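Local coordinates for protein 2-aminomuconic 6-semialdehyde dehydrogenase (Pseudomonas sp., PDB 7BZV) that oxidises 2-aminomuconic 6-semialdehyde with NAD+ in the bacterial breakdown of 2-aminophenol, working as a tetrameric member of the aldehyde dehydrogenase family, at residues K18-V23 against H207-N212; F110-D115 against R449-P454; H125-D128 against Y134-N137; G231-G236 against A458-I463; L379-R384 against I407-D412. All coordinates share one frame; numbering follows the deposited sequence.

Contact 1 of 5, residues K18-V23 against H207-N212; sequences KTFQDV and HGFGPN
Two phenylalanine rings make the main contact: Phe20 from the strand and Phe209 from the loop pass each other in opposite directions. Their centroids are 4.7 Å apart and their planes are inclined at 55°. The closest approach is Phe20 CD2 to Phe209 CE1 at 3.5 Å, and Phe209 CZ lies 3.5 Å above the plane of the Phe20 ring, offset to its rim. With CG of Phe20 between the backbone N and the carbonyl carbon (chi1 61°), the ring lies where Phe209 CE1 and CZ can meet its CD2 side.

Strand 19-23 is outermost, within this chain, in a four-stranded mixed sheet and pairs with strand 30-35. Residues 207-212 follow strand 203-205 in what is, as in other aldehyde dehydrogenases, the Rossmann-like cofactor domain.

Apolar contact continues further round the ring, where Phe20 CE2 meets Gly208 CA at 3.8 Å. With the phi and psi of Gly208, any side chain there would press on the preceding carbonyl oxygen. His207 CB is a looser neighbour, 4.5 Å from Phe20 CZ. Cutting Phe20 back to an alanine is likely to open a gap beside Gly208 and leave the Phe209 ring freer to turn.

Polar bonding is left to outside partners: His207 NE2 pairs with Thr187 OG1, and Lys18 NZ forms a salt bridge with Glu36.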
# COMPACT_ATOMS: atom_id res chain seq x y z
N LYS B 18 -41.74 25.81 14.33
CA LYS B 18 -41.06 26.77 13.47
C LYS B 18 -40.77 26.13 12.11
O LYS B 18 -40.11 25.09 12.01
CB LYS B 18 -39.75 27.22 14.11
CG LYS B 18 -39.28 28.67 13.90
CD LYS B 18 -37.80 28.89 14.37
CE LYS B 18 -37.12 30.00 13.55
NZ LYS B 18 -35.67 30.19 13.86
N THR B 19 -41.19 26.81 11.06
CA THR B 19 -40.95 26.37 9.69
C THR B 19 -40.46 27.54 8.84
O THR B 19 -40.46 28.70 9.26
CB THR B 19 -42.22 25.77 9.09
OG1 THR B 19 -43.17 26.81 8.78
CG2 THR B 19 -42.84 24.79 10.04
N PHE B 20 -39.99 27.20 7.64
CA PHE B 20 -39.51 28.18 6.69
C PHE B 20 -39.71 27.66 5.27
O PHE B 20 -39.87 26.46 5.04
CB PHE B 20 -38.03 28.54 6.95
CG PHE B 20 -37.06 27.37 6.83
CD1 PHE B 20 -36.61 26.94 5.58
CD2 PHE B 20 -36.59 26.72 7.97
CE1 PHE B 20 -35.70 25.87 5.48
CE2 PHE B 20 -35.70 25.65 7.87
CZ PHE B 20 -35.26 25.22 6.62
N GLN B 21 -39.68 28.58 4.32
CA GLN B 21 -40.02 28.27 2.94
C GLN B 21 -38.79 27.85 2.15
O GLN B 21 -37.69 28.36 2.36
CB GLN B 21 -40.63 29.49 2.25
CG GLN B 21 -41.61 30.26 3.10
CD GLN B 21 -42.27 31.38 2.32
OE1 GLN B 21 -43.44 31.30 1.95
NE2 GLN B 21 -41.50 32.43 2.03
N ASP B 22 -39.01 26.93 1.21
CA ASP B 22 -38.04 26.56 0.18
C ASP B 22 -38.43 27.31 -1.09
O ASP B 22 -39.49 27.05 -1.65
CB ASP B 22 -38.05 25.05 -0.04
CG ASP B 22 -37.02 24.58 -1.03
OD1 ASP B 22 -36.18 25.37 -1.54
OD2 ASP B 22 -37.06 23.35 -1.30
N VAL B 23 -37.60 28.26 -1.50
CA VAL B 23 -37.88 29.13 -2.64
C VAL B 23 -37.03 28.66 -3.81
O VAL B 23 -35.83 28.43 -3.65
CB VAL B 23 -37.56 30.59 -2.30
CG1 VAL B 23 -37.74 31.47 -3.55
CG2 VAL B 23 -38.47 31.07 -1.16
N HIS B 207 -33.28 19.85 9.99
CA HIS B 207 -33.28 21.03 9.13
C HIS B 207 -33.04 22.32 9.92
O HIS B 207 -33.32 22.43 11.12
CB HIS B 207 -34.60 21.14 8.38
CG HIS B 207 -34.74 20.15 7.27
ND1 HIS B 207 -33.95 20.19 6.14
CD2 HIS B 207 -35.59 19.11 7.10
CE1 HIS B 207 -34.31 19.21 5.33
NE2 HIS B 207 -35.30 18.54 5.89
N GLY B 208 -32.51 23.31 9.22
CA GLY B 208 -32.51 24.67 9.73
C GLY B 208 -31.41 25.50 9.11
O GLY B 208 -30.99 25.26 7.98
N PHE B 209 -30.95 26.47 9.90
CA PHE B 209 -29.93 27.42 9.51
C PHE B 209 -28.63 27.09 10.24
O PHE B 209 -28.47 26.00 10.81
CB PHE B 209 -30.44 28.83 9.78
CG PHE B 209 -31.80 29.09 9.22
CD1 PHE B 209 -32.95 28.70 9.91
CD2 PHE B 209 -31.94 29.68 7.97
CE1 PHE B 209 -34.21 28.93 9.37
CE2 PHE B 209 -33.20 29.91 7.43
CZ PHE B 209 -34.33 29.53 8.13
N GLY B 210 -27.69 28.02 10.21
CA GLY B 210 -26.42 27.83 10.87
C GLY B 210 -26.40 28.41 12.27
O GLY B 210 -26.56 27.70 13.27
N PRO B 211 -26.20 29.73 12.35
CA PRO B 211 -26.16 30.39 13.67
C PRO B 211 -27.51 30.27 14.36
O PRO B 211 -28.56 30.44 13.74
CB PRO B 211 -25.83 31.84 13.33
CG PRO B 211 -26.39 32.03 11.93
CD PRO B 211 -26.15 30.70 11.24
N ASN B 212 -27.45 29.96 15.66
CA ASN B 212 -28.65 29.85 16.49
C ASN B 212 -29.65 28.87 15.90
O ASN B 212 -30.87 29.05 16.04
CB ASN B 212 -29.31 31.21 16.72
CG ASN B 212 -28.37 32.24 17.34
OD1 ASN B 212 -27.99 32.13 18.50
ND2 ASN B 212 -27.99 33.24 16.56

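Contact 2 of 5, residues F110-D115 against R449-P454; sequences FRNFAD and RDLRTP
A type I beta turn running from Asp450 to Thr453 lies against helix 95-119, and Leu451, the turn's second residue, meets Asn112 of the helix. The two side chains cross at about a right angle. The sound evidence for packing is Asn112 CB to Leu451 CB at 4.1 Å and Asn112 CG to Leu451 CB at 4.0 Å; the still shorter approach of the amide oxygen to a leucine methyl is doubtful and carries no weight. The leucine thus covers Asn112, while Phe113 CZ is a looser neighbour, 4.2 Å from Leu451 O.

No direct hydrogen bond joins the segments, but a water does. It donates to Asn112 OD1 and to Arg449 O, and accepts from Leu451 N at 2.9 Å, so it ties the helix to the backbone entering the turn.

The turn is braced from within. Arg452 grips Asp450 side-on: NE meets Asp450 OD1 at 2.9 Å through the syn lone pair, and NH2 meets Asp450 OD2 at 3.0 Å, close to the guanidinium plane. The same guanidinium continues outward, to Arg126 O of the second subunit and Ala118 O of the third.

Asp450 OD1 also accepts from Arg452 N at 3.0 Å, while Asp450 O receives both Thr453 N and Thr453 OG1, the latter at 2.8 Å. This is an Asx turn superposed on a type I beta turn, its aspartate shared between backbone and arginine.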
# COMPACT_ATOMS: atom_id res chain seq x y z
N PHE B 110 -21.83 6.45 -3.14
CA PHE B 110 -22.10 5.26 -2.34
C PHE B 110 -21.47 4.02 -2.94
O PHE B 110 -20.95 3.17 -2.21
CB PHE B 110 -23.59 5.11 -2.19
CG PHE B 110 -24.19 5.98 -1.14
CD1 PHE B 110 -24.03 5.68 0.20
CD2 PHE B 110 -24.94 7.09 -1.50
CE1 PHE B 110 -24.60 6.46 1.17
CE2 PHE B 110 -25.54 7.87 -0.52
CZ PHE B 110 -25.37 7.56 0.82
N ARG B 111 -21.50 3.89 -4.27
CA ARG B 111 -20.88 2.71 -4.89
C ARG B 111 -19.36 2.73 -4.76
O ARG B 111 -18.74 1.68 -4.52
CB ARG B 111 -21.26 2.62 -6.38
CG ARG B 111 -22.71 2.30 -6.54
CD ARG B 111 -23.20 2.12 -7.99
NE ARG B 111 -24.58 1.69 -7.94
CZ ARG B 111 -25.53 2.05 -8.81
NH1 ARG B 111 -25.26 2.86 -9.82
NH2 ARG B 111 -26.75 1.58 -8.66
N ASN B 112 -18.74 3.89 -4.95
CA ASN B 112 -17.29 3.96 -4.85
C ASN B 112 -16.81 3.59 -3.44
O ASN B 112 -15.79 2.92 -3.28
CB ASN B 112 -16.81 5.37 -5.21
CG ASN B 112 -17.00 5.73 -6.72
OD1 ASN B 112 -16.69 6.85 -7.13
ND2 ASN B 112 -17.51 4.79 -7.51
N PHE B 113 -17.42 4.16 -2.41
CA PHE B 113 -16.98 3.82 -1.05
C PHE B 113 -17.36 2.40 -0.67
O PHE B 113 -16.70 1.81 0.18
CB PHE B 113 -17.49 4.86 -0.03
CG PHE B 113 -16.68 6.11 -0.05
CD1 PHE B 113 -15.37 6.07 0.38
CD2 PHE B 113 -17.16 7.27 -0.63
CE1 PHE B 113 -14.55 7.17 0.29
CE2 PHE B 113 -16.34 8.40 -0.73
CZ PHE B 113 -15.04 8.34 -0.27
N ALA B 114 -18.41 1.84 -1.27
CA ALA B 114 -18.62 0.41 -1.06
C ALA B 114 -17.42 -0.41 -1.55
O ALA B 114 -16.96 -1.33 -0.85
CB ALA B 114 -19.91 -0.02 -1.76
N ASP B 115 -16.91 -0.10 -2.74
CA ASP B 115 -15.74 -0.78 -3.29
C ASP B 115 -14.51 -0.57 -2.41
O ASP B 115 -13.78 -1.53 -2.11
CB ASP B 115 -15.42 -0.27 -4.72
CG ASP B 115 -16.47 -0.65 -5.74
OD1 ASP B 115 -17.32 -1.54 -5.52
OD2 ASP B 115 -16.49 0.01 -6.80
N ARG B 449 -13.15 13.95 -11.06
CA ARG B 449 -13.04 13.63 -9.63
C ARG B 449 -12.91 12.12 -9.46
O ARG B 449 -13.91 11.39 -9.54
CB ARG B 449 -14.25 14.19 -8.87
CG ARG B 449 -14.32 15.71 -8.76
CD ARG B 449 -13.46 16.16 -7.58
NE ARG B 449 -13.96 15.68 -6.28
CZ ARG B 449 -13.37 14.78 -5.47
NH1 ARG B 449 -12.21 14.15 -5.75
NH2 ARG B 449 -13.97 14.49 -4.35
N ASP B 450 -11.69 11.64 -9.24
CA ASP B 450 -11.43 10.23 -8.96
C ASP B 450 -11.63 10.00 -7.46
O ASP B 450 -10.81 10.40 -6.63
CB ASP B 450 -10.03 9.82 -9.41
CG ASP B 450 -9.76 8.29 -9.24
OD1 ASP B 450 -10.37 7.61 -8.39
OD2 ASP B 450 -8.91 7.75 -9.96
N LEU B 451 -12.71 9.32 -7.11
CA LEU B 451 -13.12 9.26 -5.70
C LEU B 451 -12.18 8.43 -4.84
O LEU B 451 -12.43 8.31 -3.61
CB LEU B 451 -14.54 8.72 -5.60
CG LEU B 451 -15.63 9.61 -6.21
CD1 LEU B 451 -16.99 9.22 -5.62
CD2 LEU B 451 -15.39 11.10 -6.00
N ARG B 452 -11.16 7.80 -5.46
CA ARG B 452 -10.15 7.04 -4.72
C ARG B 452 -8.94 7.87 -4.33
O ARG B 452 -8.06 7.37 -3.62
CB ARG B 452 -9.65 5.83 -5.55
CG ARG B 452 -10.84 4.99 -6.08
CD ARG B 452 -10.48 4.04 -7.23
NE ARG B 452 -9.99 4.74 -8.41
CZ ARG B 452 -9.59 4.12 -9.52
NH1 ARG B 452 -9.66 2.79 -9.60
NH2 ARG B 452 -9.11 4.82 -10.54
N THR B 453 -8.87 9.12 -4.80
CA THR B 453 -7.68 9.93 -4.67
C THR B 453 -7.89 10.99 -3.61
O THR B 453 -9.03 11.38 -3.32
CB THR B 453 -7.37 10.62 -6.00
OG1 THR B 453 -8.35 11.66 -6.20
CG2 THR B 453 -7.35 9.59 -7.23
N PRO B 454 -6.80 11.55 -3.05
CA PRO B 454 -6.92 12.52 -1.95
C PRO B 454 -7.40 13.86 -2.47
O PRO B 454 -6.89 14.35 -3.48
CB PRO B 454 -5.49 12.62 -1.38
CG PRO B 454 -4.56 12.18 -2.53
CD PRO B 454 -5.39 11.16 -3.32
O HOH W 1 -14.68 8.41 -9.07

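Contact 3 of 5, residues H125-D128 against Y134-N137; sequences HRLD and YALN
Arg126 lies flat on Tyr134 across the hairpin of strands 124-128 and 134-150, guanidinium and ring planes only 5° apart. Arg126 CZ is 3.5 Å from Tyr134 CG and 22° off the ring normal at the centroid, which makes this a stacked cation-pi pair. The arginine chain is extended from CG to NE, its CG opposite the backbone N (chi1 174°), which carries the guanidinium diagonally over Tyr134, two residues before its paired Leu136.

The backbone ladder is tight as well. Leu127 and Ala135 form a hydrogen-bonded antiparallel pair, with Leu127 N to Ala135 O and Ala135 N to Leu127 O both at 2.8 Å. His125 and Asn137 form the next, where Asn137 N reaches His125 O at 2.9 Å.

The face carrying Leu127, Ala135 and Asn137 is looser between the strands: Leu127 CB and Ala135 CB are 4.1 Å apart, and the imidazole of His125 turns off from Asn137. The second subunit covers part of this side, its Asp450 packing on Leu127 and Asn137. Asp128, partly exposed, barely touches Tyr134.

At the edge of the guanidinium, in its plane, Arg126 NE bonds Asp128 OD1 at 3.2 Å, while NH1 makes a salt bridge with Glu434 of the third subunit, which also bonds Tyr134 OH. Stack and carboxylates together fix the arginine's rotation, consistent with a charge neutralised by Asp128 of its own strand and by Glu434 of the third subunit.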
# COMPACT_ATOMS: atom_id res chain seq x y z
N HIS B 125 2.49 -3.83 10.86
CA HIS B 125 3.94 -3.98 10.87
C HIS B 125 4.31 -4.99 11.94
O HIS B 125 3.59 -5.20 12.93
CB HIS B 125 4.70 -2.64 11.14
CG HIS B 125 4.72 -1.69 9.96
ND1 HIS B 125 3.67 -0.85 9.68
CD2 HIS B 125 5.67 -1.44 9.02
CE1 HIS B 125 3.93 -0.16 8.58
NE2 HIS B 125 5.15 -0.48 8.17
N ARG B 126 5.47 -5.59 11.76
CA ARG B 126 6.06 -6.48 12.74
C ARG B 126 7.26 -5.79 13.37
O ARG B 126 8.15 -5.33 12.66
CB ARG B 126 6.51 -7.80 12.11
CG ARG B 126 7.26 -8.67 13.16
CD ARG B 126 7.73 -9.98 12.57
NE ARG B 126 8.91 -10.56 13.24
CZ ARG B 126 9.00 -11.85 13.54
NH1 ARG B 126 7.98 -12.64 13.24
NH2 ARG B 126 10.09 -12.34 14.10
N LEU B 127 7.29 -5.77 14.69
CA LEU B 127 8.39 -5.19 15.45
C LEU B 127 9.25 -6.30 16.05
O LEU B 127 8.76 -7.13 16.83
CB LEU B 127 7.83 -4.29 16.55
CG LEU B 127 8.72 -3.56 17.55
CD1 LEU B 127 9.56 -2.55 16.81
CD2 LEU B 127 7.87 -2.91 18.64
N ASP B 128 10.52 -6.37 15.65
CA ASP B 128 11.45 -7.29 16.30
C ASP B 128 11.94 -6.73 17.62
O ASP B 128 12.21 -5.53 17.75
CB ASP B 128 12.66 -7.60 15.41
CG ASP B 128 12.28 -7.90 13.96
OD1 ASP B 128 11.59 -8.91 13.71
OD2 ASP B 128 12.73 -7.13 13.07
N TYR B 134 8.94 -10.80 19.46
CA TYR B 134 8.49 -9.86 18.45
C TYR B 134 7.10 -9.38 18.83
O TYR B 134 6.47 -9.92 19.73
CB TYR B 134 8.53 -10.45 17.04
CG TYR B 134 7.60 -11.63 16.75
CD1 TYR B 134 7.98 -12.92 17.09
CD2 TYR B 134 6.38 -11.45 16.14
CE1 TYR B 134 7.16 -14.02 16.80
CE2 TYR B 134 5.53 -12.53 15.86
CZ TYR B 134 5.93 -13.82 16.20
OH TYR B 134 5.12 -14.91 15.92
N ALA B 135 6.66 -8.33 18.15
CA ALA B 135 5.34 -7.79 18.38
C ALA B 135 4.67 -7.64 17.04
O ALA B 135 5.23 -7.04 16.12
CB ALA B 135 5.37 -6.41 19.09
N LEU B 136 3.44 -8.07 16.98
CA LEU B 136 2.61 -7.80 15.83
C LEU B 136 1.76 -6.56 16.09
O LEU B 136 0.99 -6.54 17.06
CB LEU B 136 1.70 -8.98 15.54
CG LEU B 136 2.31 -10.37 15.33
CD1 LEU B 136 1.18 -11.40 15.31
CD2 LEU B 136 3.09 -10.32 14.03
N ASN B 137 1.82 -5.60 15.16
CA ASN B 137 1.08 -4.35 15.21
C ASN B 137 0.04 -4.39 14.11
O ASN B 137 0.40 -4.57 12.95
CB ASN B 137 1.97 -3.12 14.92
CG ASN B 137 2.91 -2.81 16.02
OD1 ASN B 137 2.57 -2.05 16.93
ND2 ASN B 137 4.10 -3.37 15.96

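Contact 4 of 5, residues G231-G236 against A458-I463; sequences GESKTG and AGLSGI
The flat group at issue is the carbonyl of Leu460, and Ser233 meets it with its hydroxyl: the approach is in the carbonyl plane, on a lone pair, with a C=O...donor angle of 135°. Ser233 OG donates to Leu460 O at 2.9 Å, the single hydrogen bond across the contact. Beside it, Ser233 CB lies 3.5 Å from Leu460 O, and Leu460 CB is the nearest side-chain carbon to the hydroxyl, 3.8 Å from Ser233 OG. The reach depends on a serine rotamer that sets OG opposite the backbone N (chi1 -177°), which puts OG within bonding distance of Leu460 O.

Both ends of the bond sit on tightly turned backbone. Ser233 is the first residue of helix 233-244, after Glu232 in the N-cap position, whose O accepts from Gly236 N at 3.0 Å. Leu460 opens a short 3-10 segment, in which Ser461 N bonds Ala458 O at 2.9 Å; the positive phi of Gly459 suits the turn into it. The spacing of Gly231 and Gly236 fits the GxxxxG coenzyme motif of aldehyde dehydrogenases, whose helix start probably serves the NAD+ pyrophosphate here as in relatives.

Strand 226-230 leads into Gly231, and strand 462-463 pairs antiparallel with strand 250-253, the neighbour of 226-230 in the same sheet. Helix 233-244 and the 3-10 segment therefore meet beside the strands 226-230, 250-253 and 462-463, where Val247 of the second subunit packs on Ser233 and Gly246 of the second subunit on Leu460.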
# COMPACT_ATOMS: atom_id res chain seq x y z
N GLY B 231 -18.09 24.52 2.88
CA GLY B 231 -18.70 25.83 2.70
C GLY B 231 -17.72 26.96 2.96
O GLY B 231 -16.53 26.85 2.69
N GLU B 232 -18.27 28.05 3.50
CA GLU B 232 -17.53 29.28 3.70
C GLU B 232 -16.41 29.07 4.72
O GLU B 232 -16.65 28.58 5.83
CB GLU B 232 -18.50 30.36 4.19
CG GLU B 232 -18.01 31.78 4.18
CD GLU B 232 -19.05 32.73 3.58
OE1 GLU B 232 -18.63 33.68 2.88
OE2 GLU B 232 -20.27 32.54 3.81
N SER B 233 -15.20 29.50 4.37
CA SER B 233 -14.06 29.30 5.26
C SER B 233 -14.26 29.97 6.62
O SER B 233 -13.85 29.42 7.65
CB SER B 233 -12.80 29.84 4.59
OG SER B 233 -11.65 29.62 5.38
N LYS B 234 -14.85 31.15 6.66
CA LYS B 234 -15.11 31.82 7.93
C LYS B 234 -16.04 30.99 8.82
O LYS B 234 -15.91 31.01 10.04
CB LYS B 234 -15.71 33.21 7.66
CG LYS B 234 -14.70 34.24 7.12
CD LYS B 234 -13.92 33.79 5.86
CE LYS B 234 -14.80 33.36 4.69
NZ LYS B 234 -13.97 33.06 3.47
N THR B 235 -17.01 30.30 8.22
CA THR B 235 -17.87 29.39 8.98
C THR B 235 -17.07 28.18 9.47
O THR B 235 -17.27 27.71 10.60
CB THR B 235 -19.07 28.98 8.12
OG1 THR B 235 -19.86 30.14 7.81
CG2 THR B 235 -19.93 27.94 8.83
N GLY B 236 -16.14 27.69 8.65
CA GLY B 236 -15.21 26.68 9.12
C GLY B 236 -14.47 27.11 10.37
O GLY B 236 -14.31 26.32 11.31
N ALA B 458 -5.78 23.49 0.56
CA ALA B 458 -4.67 24.06 1.30
C ALA B 458 -5.04 25.43 1.87
O ALA B 458 -5.92 26.13 1.34
CB ALA B 458 -3.43 24.21 0.41
N GLY B 459 -4.34 25.82 2.93
CA GLY B 459 -4.53 27.17 3.48
C GLY B 459 -5.94 27.36 3.98
O GLY B 459 -6.52 26.48 4.65
N LEU B 460 -6.53 28.51 3.63
CA LEU B 460 -7.92 28.80 4.01
C LEU B 460 -8.92 27.87 3.32
O LEU B 460 -10.08 27.87 3.72
CB LEU B 460 -8.27 30.26 3.69
CG LEU B 460 -7.49 31.30 4.49
CD1 LEU B 460 -7.82 32.75 4.06
CD2 LEU B 460 -7.72 31.10 6.01
N SER B 461 -8.50 27.07 2.33
CA SER B 461 -9.44 26.24 1.59
C SER B 461 -9.76 24.91 2.27
O SER B 461 -10.58 24.16 1.74
CB SER B 461 -8.92 26.00 0.16
OG SER B 461 -8.93 27.21 -0.58
N GLY B 462 -9.15 24.57 3.40
CA GLY B 462 -9.58 23.37 4.07
C GLY B 462 -8.61 22.92 5.13
O GLY B 462 -7.66 23.61 5.50
N ILE B 463 -8.93 21.74 5.65
CA ILE B 463 -8.12 20.99 6.59
C ILE B 463 -8.37 19.53 6.25
O ILE B 463 -9.53 19.09 6.20
CB ILE B 463 -8.50 21.26 8.07
CG1 ILE B 463 -8.18 22.69 8.49
CG2 ILE B 463 -7.75 20.27 8.97
CD1 ILE B 463 -8.53 22.99 9.97

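Contact 5 of 5, residues L379-R384 against I407-D412; sequences LSDDAR and IRRAND
Asp381 OD2 is held by Arg409 NE at 2.8 Å, and a water lies 3.0 Å from the same Asp381 OD2. NE meets the syn lone pair of the oxygen and is bonded at 152°, with OD2 tilted somewhat from the guanidinium plane. The second bond is straighter: Arg409 NH2 to Asp381 OD1 at 3.0 Å and 174°, on the syn side. This is a side-on, two-nitrogen salt bridge, one nitrogen to each oxygen, with carboxylate and guanidinium planes 29° apart. The arginine chain bends at its third torsion, which brings NE and NH2 round to the aspartate.

Asp381 sits in a type I beta turn from Ser380 to Ala383, and Ser380 OG accepts from Asp382 N at 2.8 Å, an ST turn within the loop that carries the carboxylate. Arg409 belongs to helix 403-411. Its NH1 has further partners in Glu405 and Pro399 O, and NH2 also bonds Thr398 OG1, so the guanidinium is fixed from several directions. The water is also 2.7 Å from Asp412 OD2, an oxygen that in turn forms a salt bridge with Arg387.

A leucine in place of Arg409 would probably leave the carboxylate of Asp381 without its charged mate and the loop less firmly tied to the helix.

Asp381 and Asp412 hold like charges close by, and Arg409 and Arg387 probably offset them: the contact joins loop and helix at the surface through a small charge network rather than apolar burial.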
# COMPACT_ATOMS: atom_id res chain seq x y z
N LEU B 379 -7.48 44.71 -14.47
CA LEU B 379 -7.14 45.06 -13.10
C LEU B 379 -5.81 44.44 -12.68
O LEU B 379 -5.29 43.51 -13.32
CB LEU B 379 -8.25 44.64 -12.14
CG LEU B 379 -9.63 45.22 -12.45
CD1 LEU B 379 -10.66 44.73 -11.46
CD2 LEU B 379 -9.58 46.76 -12.49
N SER B 380 -5.27 44.96 -11.60
CA SER B 380 -4.05 44.42 -11.03
C SER B 380 -4.37 43.15 -10.25
O SER B 380 -5.52 42.85 -9.91
CB SER B 380 -3.39 45.44 -10.10
OG SER B 380 -3.88 45.25 -8.79
N ASP B 381 -3.32 42.40 -9.93
CA ASP B 381 -3.50 41.21 -9.10
C ASP B 381 -3.97 41.55 -7.69
O ASP B 381 -4.35 40.64 -6.94
CB ASP B 381 -2.19 40.42 -9.01
CG ASP B 381 -1.81 39.75 -10.31
OD1 ASP B 381 -2.64 39.66 -11.24
OD2 ASP B 381 -0.67 39.29 -10.37
N ASP B 382 -3.95 42.83 -7.32
CA ASP B 382 -4.29 43.23 -5.95
C ASP B 382 -5.72 43.72 -5.80
O ASP B 382 -6.17 43.89 -4.66
CB ASP B 382 -3.32 44.32 -5.45
CG ASP B 382 -1.90 43.82 -5.32
OD1 ASP B 382 -1.71 42.79 -4.64
OD2 ASP B 382 -0.98 44.43 -5.90
N ALA B 383 -6.43 43.99 -6.89
CA ALA B 383 -7.79 44.49 -6.78
C ALA B 383 -8.65 43.49 -6.02
O ALA B 383 -8.42 42.28 -6.07
CB ALA B 383 -8.40 44.76 -8.15
N ARG B 384 -9.68 44.00 -5.34
CA ARG B 384 -10.46 43.16 -4.44
C ARG B 384 -11.21 42.07 -5.20
O ARG B 384 -11.27 40.91 -4.75
CB ARG B 384 -11.46 44.01 -3.67
CG ARG B 384 -10.87 44.96 -2.66
CD ARG B 384 -11.98 45.61 -1.83
NE ARG B 384 -12.81 44.59 -1.18
CZ ARG B 384 -14.09 44.73 -0.86
NH1 ARG B 384 -14.72 45.88 -1.10
NH2 ARG B 384 -14.74 43.72 -0.29
N ILE B 407 3.40 30.94 -12.10
CA ILE B 407 3.31 30.13 -10.88
C ILE B 407 3.19 31.04 -9.67
O ILE B 407 2.31 30.85 -8.81
CB ILE B 407 4.53 29.18 -10.78
CG1 ILE B 407 4.46 28.13 -11.89
CG2 ILE B 407 4.63 28.54 -9.41
CD1 ILE B 407 5.76 27.49 -12.24
N ARG B 408 4.04 32.06 -9.59
CA ARG B 408 4.00 32.98 -8.45
C ARG B 408 2.63 33.64 -8.36
O ARG B 408 2.02 33.70 -7.29
CB ARG B 408 5.11 34.02 -8.57
CG ARG B 408 4.95 35.22 -7.62
CD ARG B 408 6.07 36.27 -7.79
NE ARG B 408 6.04 36.97 -9.08
CZ ARG B 408 5.11 37.86 -9.42
NH1 ARG B 408 4.12 38.16 -8.59
NH2 ARG B 408 5.17 38.43 -10.60
N ARG B 409 2.11 34.13 -9.49
CA ARG B 409 0.83 34.82 -9.45
C ARG B 409 -0.32 33.87 -9.15
O ARG B 409 -1.27 34.24 -8.45
CB ARG B 409 0.61 35.56 -10.77
CG ARG B 409 1.70 36.62 -11.07
CD ARG B 409 1.56 37.22 -12.47
NE ARG B 409 0.31 37.97 -12.62
CZ ARG B 409 -0.18 38.38 -13.80
NH1 ARG B 409 0.49 38.13 -14.92
NH2 ARG B 409 -1.31 39.06 -13.85
N ALA B 410 -0.27 32.66 -9.70
CA ALA B 410 -1.33 31.69 -9.41
C ALA B 410 -1.39 31.36 -7.92
O ALA B 410 -2.48 31.23 -7.35
CB ALA B 410 -1.09 30.42 -10.22
N ASN B 411 -0.22 31.23 -7.29
CA ASN B 411 -0.11 30.85 -5.89
C ASN B 411 -0.23 32.04 -4.93
O ASN B 411 -0.19 31.85 -3.70
CB ASN B 411 1.24 30.17 -5.68
CG ASN B 411 1.25 28.73 -6.17
OD1 ASN B 411 0.19 28.15 -6.37
ND2 ASN B 411 2.43 28.15 -6.28
N ASP B 412 -0.35 33.24 -5.46
CA ASP B 412 -0.46 34.46 -4.66
C ASP B 412 -1.91 34.60 -4.20
O ASP B 412 -2.70 35.38 -4.72
CB ASP B 412 0.02 35.66 -5.47
CG ASP B 412 -0.27 37.00 -4.79
OD1 ASP B 412 -0.21 37.10 -3.55
OD2 ASP B 412 -0.60 37.97 -5.49
O HOH W 2 0.71 38.41 -7.84

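Contact 3, the hairpin, is the most buried of the five, yet it lies far from the chain's centre and owes its cover partly to other subunits. Contact 5 is a surface salt bridge within one chain, and contacts 1, 2 and 4 are partly buried. Apolar rings dominate contact 1, charge dominates contact 5, and contact 3 mixes strand pairing with a cation-pi stack. Contacts 2 and 4 adjoin in sequence, one bridged by water and the other by a hydroxyl, and both touch the second subunit, as does contact 3. Contacts 3 and 4 reach the same sheet although their centres are about 39 Å apart.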